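Local coordinates for glycosyl hydrolase family 2, TIM barrel domain protein (Faecalibacterium prausnitzii A2-165, PDB 6ED2), which probably hydrolyses beta-glucuronides to release glucuronic acid, as a gut bacterial beta-glucuronidase of glycosyl hydrolase family 2, at residues R37-L42 / W201-P206; E88-F93 / N161-E166; A171-T176 / A185-F190. All coordinates share one frame; numbering follows the deposited sequence. Where two conformers were deposited one is given.

Contact 1: residues R37-L42 / W201-P206; sequences RRLIGL and WLMALP
Arg-37 lays the hydrocarbon stem of its side chain across Leu-205. CB, CG and CD all lie along a single methyl, with Arg-37 CD 3.6 Å from Leu-205 CD2. The extended chain (chi2 -179°) carries the guanidinium past that methyl, and NH2 forms a salt bridge with Asp-289 and a hydrogen bond to the carbonyl of Val-210. At Arg-38 an antiparallel ladder begins as a hydrogen-bonded pair with Ala-204. Arg-38 N reaches Ala-204 O at 2.9 Å, and Ala-204 N reaches Arg-38 O at 3.1 Å. CB of Arg-38 rests on CB of Ala-204; a bend at chi2 (-50°) turns the chain away from Ala-204, and NE makes a salt bridge with Glu-104 of the second subunit. Leu-39 forms a non-hydrogen-bonded pair with Met-203, the two side chains running together on one face. Both branches of Leu-39 also lean on the six-membered part of Trp-201, Leu-39 CD1 standing 3.4 Å from Trp-201 CE3. Ile-40 and Leu-202 exchange two backbone bonds: Ile-40 N to Leu-202 O and Leu-202 N to Ile-40 O are both 2.8 Å, and Trp-105 packs against both side chains. Gly-41, without a side chain, brings its CA to 3.7 Å from Trp-201 CE3. Leu-42 closes the row with CD2 4.1 Å from Leu-202 CB. Together these pairs join strands 38-51 and 200-205 in the antiparallel sheet of the sugar binding domain. The chemistry divides the labour: backbone bonds set the register, apolar groups cover both faces, and the two arginines use their stems for packing while sending their charges to another strand and another subunit.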
ATOM      1  N   ARG A  37       6.587  45.306 -26.416  1.00 28.15           N
ATOM      2  CA  ARG A  37       6.302  44.983 -25.024  1.00 30.72           C
ATOM      3  C   ARG A  37       7.468  44.218 -24.419  1.00 32.41           C
ATOM      4  O   ARG A  37       7.997  43.284 -25.034  1.00 30.66           O
ATOM      5  CB  ARG A  37       5.016  44.167 -24.908  1.00 29.91           C
ATOM      6  CG  ARG A  37       3.773  44.907 -25.446  1.00 30.47           C
ATOM      7  CD  ARG A  37       2.511  44.057 -25.281  1.00 31.53           C
ATOM      8  NE  ARG A  37       1.317  44.730 -25.803  1.00 36.34           N
ATOM      9  CZ  ARG A  37       0.093  44.548 -25.314  1.00 32.77           C
ATOM     10  NH1 ARG A  37      -0.093  43.713 -24.289  1.00 26.80           N
ATOM     11  NH2 ARG A  37      -0.942  45.199 -25.841  1.00 27.97           N
ATOM     12  N   ARG A  38       7.860  44.613 -23.221  1.00 28.73           N
ATOM     13  CA  ARG A  38       8.857  43.885 -22.453  1.00 32.60           C
ATOM     14  C   ARG A  38       8.155  43.038 -21.404  1.00 32.69           C
ATOM     15  O   ARG A  38       7.066  43.378 -20.930  1.00 33.63           O
ATOM     16  CB  ARG A  38       9.847  44.843 -21.795  1.00 26.26           C
ATOM     17  CG  ARG A  38      10.488  45.804 -22.779  1.00 27.33           C
ATOM     18  CD  ARG A  38      11.034  45.074 -23.985  1.00 26.20           C
ATOM     19  NE  ARG A  38      11.526  46.003 -25.015  1.00 34.12           N
ATOM     20  CZ  ARG A  38      11.132  46.020 -26.292  1.00 37.97           C
ATOM     21  NH1 ARG A  38      10.221  45.154 -26.738  1.00 33.57           N
ATOM     22  NH2 ARG A  38      11.661  46.903 -27.137  1.00 33.84           N
ATOM     23  N   LEU A  39       8.794  41.928 -21.045  1.00 30.95           N
ATOM     24  CA  LEU A  39       8.198  40.942 -20.151  1.00 31.20           C
ATOM     25  C   LEU A  39       9.282  40.346 -19.260  1.00 36.18           C
ATOM     26  O   LEU A  39      10.261  39.782 -19.758  1.00 33.18           O
ATOM     27  CB  LEU A  39       7.498  39.849 -20.963  1.00 25.78           C
ATOM     28  CG  LEU A  39       6.767  38.795 -20.129  1.00 30.48           C
ATOM     29  CD1 LEU A  39       5.731  39.465 -19.259  1.00 28.94           C
ATOM     30  CD2 LEU A  39       6.147  37.739 -21.021  1.00 31.50           C
ATOM     31  N   ILE A  40       9.092  40.436 -17.946  1.00 33.21           N
ATOM     32  CA  ILE A  40      10.033  39.879 -16.981  1.00 30.45           C
ATOM     33  C   ILE A  40       9.256  39.076 -15.946  1.00 29.60           C
ATOM     34  O   ILE A  40       8.422  39.633 -15.227  1.00 28.26           O
ATOM     35  CB  ILE A  40      10.856  40.978 -16.292  1.00 32.25           C
ATOM     36  CG1 ILE A  40      11.688  41.734 -17.330  1.00 37.87           C
ATOM     37  CG2 ILE A  40      11.768  40.361 -15.216  1.00 28.27           C
ATOM     38  CD1 ILE A  40      12.615  42.787 -16.727  1.00 37.77           C
ATOM     39  N   GLY A  41       9.540  37.781 -15.850  1.00 28.22           N
ATOM     40  CA  GLY A  41       8.907  36.968 -14.827  1.00 27.31           C
ATOM     41  C   GLY A  41       9.470  37.265 -13.449  1.00 27.45           C
ATOM     42  O   GLY A  41      10.659  37.532 -13.282  1.00 30.64           O
ATOM     43  N   LEU A  42       8.595  37.225 -12.447  1.00 27.14           N
ATOM     44  CA  LEU A  42       8.972  37.465 -11.062  1.00 25.11           C
ATOM     45  C   LEU A  42       8.799  36.229 -10.193  1.00 25.31           C
ATOM     46  O   LEU A  42       8.810  36.340  -8.963  1.00 26.55           O
ATOM     47  CB  LEU A  42       8.159  38.628 -10.481  1.00 29.59           C
ATOM     48  CG  LEU A  42       8.206  39.991 -11.194  1.00 32.86           C
ATOM     49  CD1 LEU A  42       7.386  40.998 -10.422  1.00 25.02           C
ATOM     50  CD2 LEU A  42       9.636  40.501 -11.319  1.00 25.33           C
ATOM     51  N   TRP A 201       4.196  38.718 -13.254  1.00 28.44           N
ATOM     52  CA  TRP A 201       4.947  39.298 -14.358  1.00 26.37           C
ATOM     53  C   TRP A 201       5.129  40.792 -14.179  1.00 29.12           C
ATOM     54  O   TRP A 201       4.245  41.502 -13.687  1.00 29.71           O
ATOM     55  CB  TRP A 201       4.269  39.096 -15.712  1.00 27.72           C
ATOM     56  CG  TRP A 201       3.932  37.702 -16.058  1.00 28.94           C
ATOM     57  CD1 TRP A 201       2.747  37.070 -15.831  1.00 28.38           C
ATOM     58  CD2 TRP A 201       4.773  36.757 -16.734  1.00 28.79           C
ATOM     59  NE1 TRP A 201       2.793  35.786 -16.324  1.00 30.96           N
ATOM     60  CE2 TRP A 201       4.023  35.568 -16.885  1.00 28.17           C
ATOM     61  CE3 TRP A 201       6.089  36.796 -17.216  1.00 30.05           C
ATOM     62  CZ2 TRP A 201       4.543  34.427 -17.507  1.00 30.21           C
ATOM     63  CZ3 TRP A 201       6.605  35.662 -17.841  1.00 30.21           C
ATOM     64  CH2 TRP A 201       5.835  34.491 -17.968  1.00 31.20           C
ATOM     65  N   LEU A 202       6.282  41.260 -14.628  1.00 28.03           N
ATOM     66  CA  LEU A 202       6.591  42.674 -14.716  1.00 29.03           C
ATOM     67  C   LEU A 202       6.641  43.019 -16.195  1.00 32.32           C
ATOM     68  O   LEU A 202       7.350  42.358 -16.967  1.00 28.83           O
ATOM     69  CB  LEU A 202       7.917  43.000 -14.015  1.00 28.44           C
ATOM     70  CG  LEU A 202       8.469  44.425 -14.130  1.00 30.40           C
ATOM     71  CD1 LEU A 202       7.618  45.404 -13.349  1.00 26.53           C
ATOM     72  CD2 LEU A 202       9.926  44.492 -13.663  1.00 29.13           C
ATOM     73  N   MET A 203       5.861  44.023 -16.592  1.00 28.11           N
ATOM     74  CA  MET A 203       5.690  44.350 -17.997  1.00 27.74           C
ATOM     75  C   MET A 203       6.043  45.808 -18.251  1.00 28.11           C
ATOM     76  O   MET A 203       5.782  46.674 -17.412  1.00 30.59           O
ATOM     77  CB  MET A 203       4.244  44.080 -18.436  1.00 30.30           C
ATOM     78  CG  MET A 203       3.816  42.615 -18.313  1.00 36.25           C
ATOM     79  SD  MET A 203       2.070  42.345 -18.732  1.00 33.23           S
ATOM     80  CE  MET A 203       1.283  43.144 -17.361  1.00 24.03           C
ATOM     81  N   ALA A 204       6.629  46.076 -19.413  1.00 29.48           N
ATOM     82  CA  ALA A 204       6.726  47.428 -19.946  1.00 30.99           C
ATOM     83  C   ALA A 204       5.869  47.462 -21.203  1.00 32.28           C
ATOM     84  O   ALA A 204       6.109  46.692 -22.138  1.00 27.82           O
ATOM     85  CB  ALA A 204       8.177  47.817 -20.247  1.00 30.05           C
ATOM     86  N   LEU A 205       4.834  48.307 -21.196  1.00 33.45           N
ATOM     87  CA  LEU A 205       3.851  48.339 -22.276  1.00 29.04           C
ATOM     88  C   LEU A 205       3.720  49.754 -22.823  1.00 27.50           C
ATOM     89  O   LEU A 205       3.796  50.724 -22.058  1.00 30.34           O
ATOM     90  CB  LEU A 205       2.483  47.855 -21.777  1.00 28.23           C
ATOM     91  CG  LEU A 205       2.454  46.518 -21.036  1.00 29.62           C
ATOM     92  CD1 LEU A 205       1.109  46.300 -20.399  1.00 30.85           C
ATOM     93  CD2 LEU A 205       2.792  45.387 -21.990  1.00 26.70           C
ATOM     94  N   PRO A 206       3.517  49.910 -24.126  1.00 27.92           N
ATOM     95  CA  PRO A 206       3.250  51.252 -24.666  1.00 29.35           C
ATOM     96  C   PRO A 206       1.990  51.834 -24.033  1.00 30.34           C
ATOM     97  O   PRO A 206       1.043  51.118 -23.695  1.00 28.90           O
ATOM     98  CB  PRO A 206       3.060  51.009 -26.175  1.00 26.18           C
ATOM     99  CG  PRO A 206       3.566  49.626 -26.434  1.00 26.89           C
ATOM    100  CD  PRO A 206       3.356  48.862 -25.146  1.00 29.98           C
TER

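Contact 2: residues E88-F93 / N161-E166; sequences EYCGDF and NNELSE
Asn-162 answers the backbone of residues 89-91 with both ends of its amide. Asn-162 ND2 donates to Tyr-89 O at 2.9 Å, almost straight at 176° and in the plane of both groups, while Asn-162 OD1 accepts from Gly-91 N at 2.8 Å. With CG set between the backbone N and the carbonyl carbon (chi1 65°), the amide folds back beside its own main chain, whose Asn-162 N gives a bond to Gly-91 O at 3.2 Å. Gly-91 has backbone angles at which a side chain would jam against the preceding carbonyl.

Asn-161 ND2 likewise gives one hydrogen to Asp-92 OD1 at 2.7 Å, from above the carboxylate plane, and the other to Glu-163 OE1 at 2.8 Å, on the anti lone pair. Its OD1 accepts from Glu-163 N, forming an Asx turn, and from Arg-120. Asp-92 OD2 is hydrogen-bonded to Ser-54 OG.

Where pairing of strands 92-101 and 152-161 ends, at the non-hydrogen-bonded pair Asp-92 and Asn-161, side-chain amides take over most of the bonding. Asp-92 OD1 and Glu-163 OE1 sit 4.7 Å apart, their repulsion probably eased by the two N-H groups of Asn-161 and by a long, weak ion pair from Lys-182 to Glu-163.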
ATOM      1  N   GLU A  88      -3.538  24.983   7.840  1.00 28.57           N
ATOM      2  CA  GLU A  88      -4.940  25.387   7.923  1.00 31.01           C
ATOM      3  C   GLU A  88      -5.118  26.884   8.171  1.00 33.59           C
ATOM      4  O   GLU A  88      -6.242  27.322   8.435  1.00 30.48           O
ATOM      5  CB  GLU A  88      -5.649  24.590   9.025  1.00 29.17           C
ATOM      6  CG  GLU A  88      -5.841  23.096   8.720  1.00 29.07           C
ATOM      7  CD  GLU A  88      -7.067  22.814   7.837  1.00 39.53           C
ATOM      8  OE1 GLU A  88      -7.857  23.744   7.576  1.00 41.10           O
ATOM      9  OE2 GLU A  88      -7.252  21.657   7.396  1.00 40.22           O
ATOM     10  N   TYR A  89      -4.039  27.674   8.114  1.00 28.11           N
ATOM     11  CA  TYR A  89      -4.147  29.100   8.400  1.00 29.81           C
ATOM     12  C   TYR A  89      -5.223  29.761   7.547  1.00 29.57           C
ATOM     13  O   TYR A  89      -5.259  29.603   6.316  1.00 25.42           O
ATOM     14  CB  TYR A  89      -2.819  29.814   8.158  1.00 24.96           C
ATOM     15  CG  TYR A  89      -2.942  31.287   8.448  1.00 28.69           C
ATOM     16  CD1 TYR A  89      -2.796  31.767   9.751  1.00 26.80           C
ATOM     17  CD2 TYR A  89      -3.249  32.199   7.440  1.00 28.00           C
ATOM     18  CE1 TYR A  89      -2.918  33.117  10.038  1.00 27.21           C
ATOM     19  CE2 TYR A  89      -3.388  33.562   7.720  1.00 28.56           C
ATOM     20  CZ  TYR A  89      -3.219  34.010   9.020  1.00 30.19           C
ATOM     21  OH  TYR A  89      -3.340  35.350   9.312  1.00 30.29           O
ATOM     22  N   CYS A  90      -6.085  30.532   8.203  1.00 27.63           N
ATOM     23  CA  CYS A  90      -7.194  31.201   7.529  1.00 30.84           C
ATOM     24  C   CYS A  90      -7.222  32.657   7.970  1.00 28.09           C
ATOM     25  O   CYS A  90      -7.396  32.943   9.159  1.00 28.67           O
ATOM     26  CB  CYS A  90      -8.524  30.506   7.837  1.00 34.20           C
ATOM     27  SG  CYS A  90      -9.932  31.159   6.866  1.00 35.11           S
ATOM     28  N   GLY A  91      -7.024  33.565   7.031  1.00 24.83           N
ATOM     29  CA  GLY A  91      -6.996  34.973   7.376  1.00 26.67           C
ATOM     30  C   GLY A  91      -6.107  35.739   6.413  1.00 25.84           C
ATOM     31  O   GLY A  91      -5.998  35.384   5.243  1.00 28.30           O
ATOM     32  N   ASP A  92      -5.501  36.805   6.944  1.00 28.49           N
ATOM     33  CA  ASP A  92      -4.582  37.659   6.190  1.00 27.16           C
ATOM     34  C   ASP A  92      -3.170  37.072   6.191  1.00 29.67           C
ATOM     35  O   ASP A  92      -2.684  36.599   7.225  1.00 27.77           O
ATOM     36  CB  ASP A  92      -4.513  39.053   6.823  1.00 33.57           C
ATOM     37  CG  ASP A  92      -5.731  39.916   6.545  1.00 30.56           C
ATOM     38  OD1 ASP A  92      -6.543  39.603   5.642  1.00 33.50           O
ATOM     39  OD2 ASP A  92      -5.866  40.932   7.254  1.00 34.99           O
ATOM     40  N   PHE A  93      -2.500  37.138   5.038  1.00 26.80           N
ATOM     41  CA  PHE A  93      -1.103  36.738   4.923  1.00 28.39           C
ATOM     42  C   PHE A  93      -0.436  37.589   3.845  1.00 33.13           C
ATOM     43  O   PHE A  93      -1.092  38.080   2.920  1.00 32.54           O
ATOM     44  CB  PHE A  93      -0.951  35.230   4.603  1.00 28.30           C
ATOM     45  CG  PHE A  93      -1.808  34.749   3.449  1.00 27.35           C
ATOM     46  CD1 PHE A  93      -1.277  34.657   2.165  1.00 22.73           C
ATOM     47  CD2 PHE A  93      -3.146  34.388   3.654  1.00 27.73           C
ATOM     48  CE1 PHE A  93      -2.041  34.217   1.092  1.00 22.67           C
ATOM     49  CE2 PHE A  93      -3.932  33.943   2.591  1.00 26.34           C
ATOM     50  CZ  PHE A  93      -3.377  33.858   1.300  1.00 26.76           C
ATOM     51  N   ASN A 161      -5.797  37.236   1.406  1.00 26.00           N
ATOM     52  CA  ASN A 161      -6.730  36.724   2.402  1.00 25.61           C
ATOM     53  C   ASN A 161      -7.426  35.507   1.806  1.00 27.08           C
ATOM     54  O   ASN A 161      -7.727  35.487   0.609  1.00 26.73           O
ATOM     55  CB  ASN A 161      -7.746  37.812   2.803  1.00 27.49           C
ATOM     56  CG  ASN A 161      -8.704  37.353   3.892  1.00 24.47           C
ATOM     57  OD1 ASN A 161      -9.683  36.681   3.613  1.00 27.43           O
ATOM     58  ND2 ASN A 161      -8.404  37.694   5.136  1.00 26.62           N
ATOM     59  N   ASN A 162      -7.659  34.478   2.628  1.00 26.92           N
ATOM     60  CA  ASN A 162      -8.285  33.258   2.123  1.00 28.44           C
ATOM     61  C   ASN A 162      -9.553  32.892   2.886  1.00 28.93           C
ATOM     62  O   ASN A 162      -9.987  31.732   2.846  1.00 25.24           O
ATOM     63  CB  ASN A 162      -7.292  32.095   2.154  1.00 24.48           C
ATOM     64  CG  ASN A 162      -6.880  31.721   3.561  1.00 25.95           C
ATOM     65  OD1 ASN A 162      -7.164  32.444   4.516  1.00 26.37           O
ATOM     66  ND2 ASN A 162      -6.193  30.583   3.698  1.00 27.82           N
ATOM     67  N   GLU A 163     -10.148  33.849   3.590  1.00 30.20           N
ATOM     68  CA  GLU A 163     -11.386  33.580   4.304  1.00 31.31           C
ATOM     69  C   GLU A 163     -12.523  33.337   3.322  1.00 29.45           C
ATOM     70  O   GLU A 163     -12.553  33.882   2.215  1.00 27.59           O
ATOM     71  CB  GLU A 163     -11.721  34.735   5.246  1.00 29.54           C
ATOM     72  CG  GLU A 163     -10.795  34.785   6.427  1.00 33.98           C
ATOM     73  CD  GLU A 163     -10.956  36.037   7.283  1.00 34.58           C
ATOM     74  OE1 GLU A 163     -10.128  36.957   7.157  1.00 36.70           O
ATOM     75  OE2 GLU A 163     -11.878  36.081   8.114  1.00 39.43           O
ATOM     76  N   LEU A 164     -13.444  32.473   3.732  1.00 30.34           N
ATOM     77  CA  LEU A 164     -14.601  32.098   2.940  1.00 32.08           C
ATOM     78  C   LEU A 164     -15.865  32.787   3.454  1.00 32.27           C
ATOM     79  O   LEU A 164     -16.019  33.040   4.651  1.00 31.07           O
ATOM     80  CB  LEU A 164     -14.781  30.584   2.976  1.00 31.92           C
ATOM     81  CG  LEU A 164     -13.631  29.784   2.354  1.00 32.10           C
ATOM     82  CD1 LEU A 164     -13.924  28.296   2.453  1.00 27.48           C
ATOM     83  CD2 LEU A 164     -13.389  30.212   0.901  1.00 25.85           C
ATOM     84  N   SER A 165     -16.783  33.076   2.534  1.00 33.23           N
ATOM     85  CA  SER A 165     -18.082  33.640   2.893  1.00 32.68           C
ATOM     86  C   SER A 165     -19.117  33.152   1.889  1.00 32.54           C
ATOM     87  O   SER A 165     -18.793  32.454   0.923  1.00 31.41           O
ATOM     88  CB  SER A 165     -18.050  35.172   2.917  1.00 25.17           C
ATOM     89  OG  SER A 165     -18.113  35.652   1.582  1.00 31.32           O
ATOM     90  N   GLU A 166     -20.371  33.545   2.120  1.00 30.53           N
ATOM     91  CA  GLU A 166     -21.483  33.184   1.256  1.00 34.97           C
ATOM     92  C   GLU A 166     -21.698  34.181   0.119  1.00 36.56           C
ATOM     93  O   GLU A 166     -22.665  34.037  -0.638  1.00 29.31           O
ATOM     94  CB  GLU A 166     -22.766  33.046   2.082  1.00 37.19           C
ATOM     95  CG  GLU A 166     -22.635  32.036   3.210  1.00 40.17           C
ATOM     96  CD  GLU A 166     -23.951  31.752   3.924  1.00 43.47           C
ATOM     97  OE1 GLU A 166     -24.895  32.565   3.800  1.00 43.36           O
ATOM     98  OE2 GLU A 166     -24.046  30.689   4.584  1.00 42.85           O
TER

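Contact 3: residues A171-T176 / A185-F190; sequences AGTTCT and APYFDF
Tyr-187 spreads its ring over Gly-172, whose CA stands 3.6 Å from the ring centroid and only 8° off the normal, a CH-pi contact centred on one face. The tyrosine backbone is bound too, Tyr-187 N donating to Ala-171 O at 3.2 Å. That oxygen also meets the edge of Phe-188: CG lies between the backbone N and the carbonyl carbon (chi1 46°), which brings Phe-188 CD2 to 3.2 Å from Ala-171 O. Two residues along, Thr-173 N and Ala-185 O are joined at 3.0 Å, and Ala-185 N returns a bond to Thr-173 O at 2.7 Å. Thr-173 with Ala-185 is a hydrogen-bonded pair, and Gly-172 with Pro-186 a non-hydrogen-bonded one, of the beta hairpin of strands 172-176 and 182-186, which forms a two-stranded antiparallel sheet of its own within the sugar binding region. Gly-172 suits this place, because a CB there would clash with Pro-186 CA. Beyond this shell, the Tyr-187 hydroxyl is hydrogen-bonded to Glu-166, which would hold the far end of the ring in place. A leucine in place of the tyrosine would probably uncover Gly-172 and leave Glu-166 without its hydroxyl partner. Phe-188 is positioned in turn by Pro-186, whose CB sits over the centre of its ring, and its own CD1 lies over the face of Phe-190. Further out, the ring of Phe-190 meets that of His-322.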
ATOM      1  N   ALA A 171     -17.951  29.368  -2.426  1.00 31.40           N
ATOM      2  CA  ALA A 171     -18.699  29.774  -1.242  1.00 28.26           C
ATOM      3  C   ALA A 171     -18.375  28.898  -0.037  1.00 28.21           C
ATOM      4  O   ALA A 171     -18.116  27.698  -0.155  1.00 27.96           O
ATOM      5  CB  ALA A 171     -20.201  29.716  -1.526  1.00 26.98           C
ATOM      6  N   GLY A 172     -18.416  29.507   1.135  1.00 29.97           N
ATOM      7  CA  GLY A 172     -18.274  28.736   2.353  1.00 30.04           C
ATOM      8  C   GLY A 172     -18.425  29.655   3.531  1.00 33.94           C
ATOM      9  O   GLY A 172     -18.995  30.740   3.411  1.00 33.27           O
ATOM     10  N   THR A 173     -17.919  29.218   4.678  1.00 32.03           N
ATOM     11  CA  THR A 173     -17.843  30.094   5.837  1.00 33.18           C
ATOM     12  C   THR A 173     -16.499  29.863   6.510  1.00 38.39           C
ATOM     13  O   THR A 173     -15.704  29.015   6.086  1.00 40.26           O
ATOM     14  CB  THR A 173     -19.025  29.863   6.799  1.00 35.44           C
ATOM     15  OG1 THR A 173     -18.915  30.759   7.910  1.00 41.71           O
ATOM     16  CG2 THR A 173     -19.060  28.425   7.328  1.00 27.08           C
ATOM     17  N   THR A 174     -16.228  30.646   7.548  1.00 41.64           N
ATOM     18  CA  THR A 174     -15.109  30.387   8.438  1.00 42.12           C
ATOM     19  C   THR A 174     -15.646  30.181   9.845  1.00 48.86           C
ATOM     20  O   THR A 174     -16.735  30.651  10.196  1.00 53.62           O
ATOM     21  CB  THR A 174     -14.082  31.528   8.438  1.00 41.01           C
ATOM     22  OG1 THR A 174     -14.521  32.546   9.333  1.00 54.39           O
ATOM     23  CG2 THR A 174     -13.938  32.128   7.056  1.00 36.69           C
ATOM     24  N   CYS A 175     -14.872  29.460  10.645  1.00 46.53           N
ATOM     25  CA  CYS A 175     -15.227  29.167  12.024  1.00 45.21           C
ATOM     26  C   CYS A 175     -14.056  29.545  12.918  1.00 48.01           C
ATOM     27  O   CYS A 175     -12.922  29.702  12.455  1.00 42.80           O
ATOM     28  CB  CYS A 175     -15.597  27.682  12.188  1.00 46.57           C
ATOM     29  SG  CYS A 175     -17.138  27.241  11.342  1.00 69.70           S
ATOM     30  N   THR A 176     -14.332  29.710  14.207  1.00 46.64           N
ATOM     31  CA  THR A 176     -13.292  30.026  15.176  1.00 48.59           C
ATOM     32  C   THR A 176     -13.097  28.837  16.104  1.00 44.64           C
ATOM     33  O   THR A 176     -14.067  28.331  16.673  1.00 47.17           O
ATOM     34  CB  THR A 176     -13.640  31.283  15.973  1.00 49.89           C
ATOM     35  OG1 THR A 176     -13.447  32.434  15.140  1.00 49.03           O
ATOM     36  CG2 THR A 176     -12.723  31.404  17.182  1.00 47.03           C
ATOM     37  N   ALA A 185     -14.248  26.742   6.517  1.00 35.22           N
ATOM     38  CA  ALA A 185     -15.287  25.712   6.481  1.00 34.11           C
ATOM     39  C   ALA A 185     -15.962  25.777   5.120  1.00 34.65           C
ATOM     40  O   ALA A 185     -17.013  26.414   4.967  1.00 37.25           O
ATOM     41  CB  ALA A 185     -16.303  25.907   7.608  1.00 27.10           C
ATOM     42  N   PRO A 186     -15.382  25.138   4.109  1.00 36.08           N
ATOM     43  CA  PRO A 186     -15.928  25.258   2.753  1.00 31.26           C
ATOM     44  C   PRO A 186     -17.282  24.585   2.630  1.00 34.90           C
ATOM     45  O   PRO A 186     -17.567  23.603   3.313  1.00 29.70           O
ATOM     46  CB  PRO A 186     -14.891  24.535   1.884  1.00 32.04           C
ATOM     47  CG  PRO A 186     -13.675  24.362   2.740  1.00 31.58           C
ATOM     48  CD  PRO A 186     -14.177  24.289   4.153  1.00 34.28           C
ATOM     49  N   TYR A 187     -18.119  25.125   1.736  1.00 32.44           N
ATOM     50  CA  TYR A 187     -19.291  24.398   1.268  1.00 32.69           C
ATOM     51  C   TYR A 187     -18.957  23.548   0.066  1.00 35.92           C
ATOM     52  O   TYR A 187     -19.873  23.065  -0.613  1.00 33.99           O
ATOM     53  CB  TYR A 187     -20.445  25.345   0.898  1.00 31.56           C
ATOM     54  CG  TYR A 187     -20.940  26.244   2.007  1.00 33.08           C
ATOM     55  CD1 TYR A 187     -20.615  25.994   3.346  1.00 30.33           C
ATOM     56  CD2 TYR A 187     -21.730  27.357   1.714  1.00 30.75           C
ATOM     57  CE1 TYR A 187     -21.066  26.831   4.354  1.00 34.22           C
ATOM     58  CE2 TYR A 187     -22.176  28.193   2.702  1.00 27.81           C
ATOM     59  CZ  TYR A 187     -21.848  27.932   4.019  1.00 33.04           C
ATOM     60  OH  TYR A 187     -22.304  28.768   4.997  1.00 32.50           O
ATOM     61  N   PHE A 188     -17.666  23.381  -0.225  1.00 34.20           N
ATOM     62  CA  PHE A 188     -17.212  22.652  -1.395  1.00 30.86           C
ATOM     63  C   PHE A 188     -16.263  21.542  -0.968  1.00 32.14           C
ATOM     64  O   PHE A 188     -15.741  21.518   0.146  1.00 33.54           O
ATOM     65  CB  PHE A 188     -16.538  23.572  -2.426  1.00 26.26           C
ATOM     66  CG  PHE A 188     -15.550  24.530  -1.837  1.00 29.84           C
ATOM     67  CD1 PHE A 188     -14.214  24.158  -1.667  1.00 31.86           C
ATOM     68  CD2 PHE A 188     -15.945  25.808  -1.463  1.00 27.65           C
ATOM     69  CE1 PHE A 188     -13.276  25.059  -1.132  1.00 24.78           C
ATOM     70  CE2 PHE A 188     -15.037  26.715  -0.915  1.00 25.53           C
ATOM     71  CZ  PHE A 188     -13.696  26.343  -0.749  1.00 30.05           C
ATOM     72  N   ASP A 189     -16.074  20.544  -1.825  0.60 34.17           N
ATOM     73  CA  ASP A 189     -15.353  19.358  -1.357  0.60 32.80           C
ATOM     74  C   ASP A 189     -13.843  19.590  -1.261  0.60 32.84           C
ATOM     75  O   ASP A 189     -13.199  19.015  -0.381  0.60 34.48           O
ATOM     76  CB  ASP A 189     -15.662  18.158  -2.269  0.60 36.79           C
ATOM     77  CG  ASP A 189     -15.205  16.814  -1.685  0.60 35.94           C
ATOM     78  OD1 ASP A 189     -15.265  15.789  -2.410  0.60 31.62           O
ATOM     79  OD2 ASP A 189     -14.787  16.774  -0.511  0.60 36.43           O
ATOM     80  N   PHE A 190     -13.270  20.462  -2.088  1.00 27.27           N
ATOM     81  CA  PHE A 190     -11.824  20.517  -2.261  1.00 32.66           C
ATOM     82  C   PHE A 190     -11.160  21.396  -1.201  1.00 32.67           C
ATOM     83  O   PHE A 190     -11.791  22.274  -0.606  1.00 35.77           O
ATOM     84  CB  PHE A 190     -11.462  20.988  -3.685  1.00 33.93           C
ATOM     85  CG  PHE A 190     -12.156  22.262  -4.129  1.00 32.13           C
ATOM     86  CD1 PHE A 190     -11.481  23.485  -4.097  1.00 28.09           C
ATOM     87  CD2 PHE A 190     -13.448  22.230  -4.633  1.00 30.02           C
ATOM     88  CE1 PHE A 190     -12.093  24.662  -4.533  1.00 29.11           C
ATOM     89  CE2 PHE A 190     -14.070  23.403  -5.075  1.00 31.60           C
ATOM     90  CZ  PHE A 190     -13.381  24.623  -5.025  1.00 25.52           C
TER

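Overall arrangement
Contacts 2 and 3 form one neighbourhood, with centres about 10 Å apart. The end of segment 161-166 runs beside the hairpin of contact 3, with Ser-165 O 3.0 Å from Gly-172 N and Leu-164 CB 3.6 Å from Thr-173 O. Contact 1 stands apart, its centre about 30 Å from that of contact 2 and about 36 Å from that of contact 3, yet it shares a sheet with contact 2 through the neighbouring strands 38-51 and 92-101. Along the chain, contact 1 encloses the other two, which follow in series. Contact 3 borders the TIM barrel domain, and its Phe-188 side chain is about 6 Å from a bound magnesium ion.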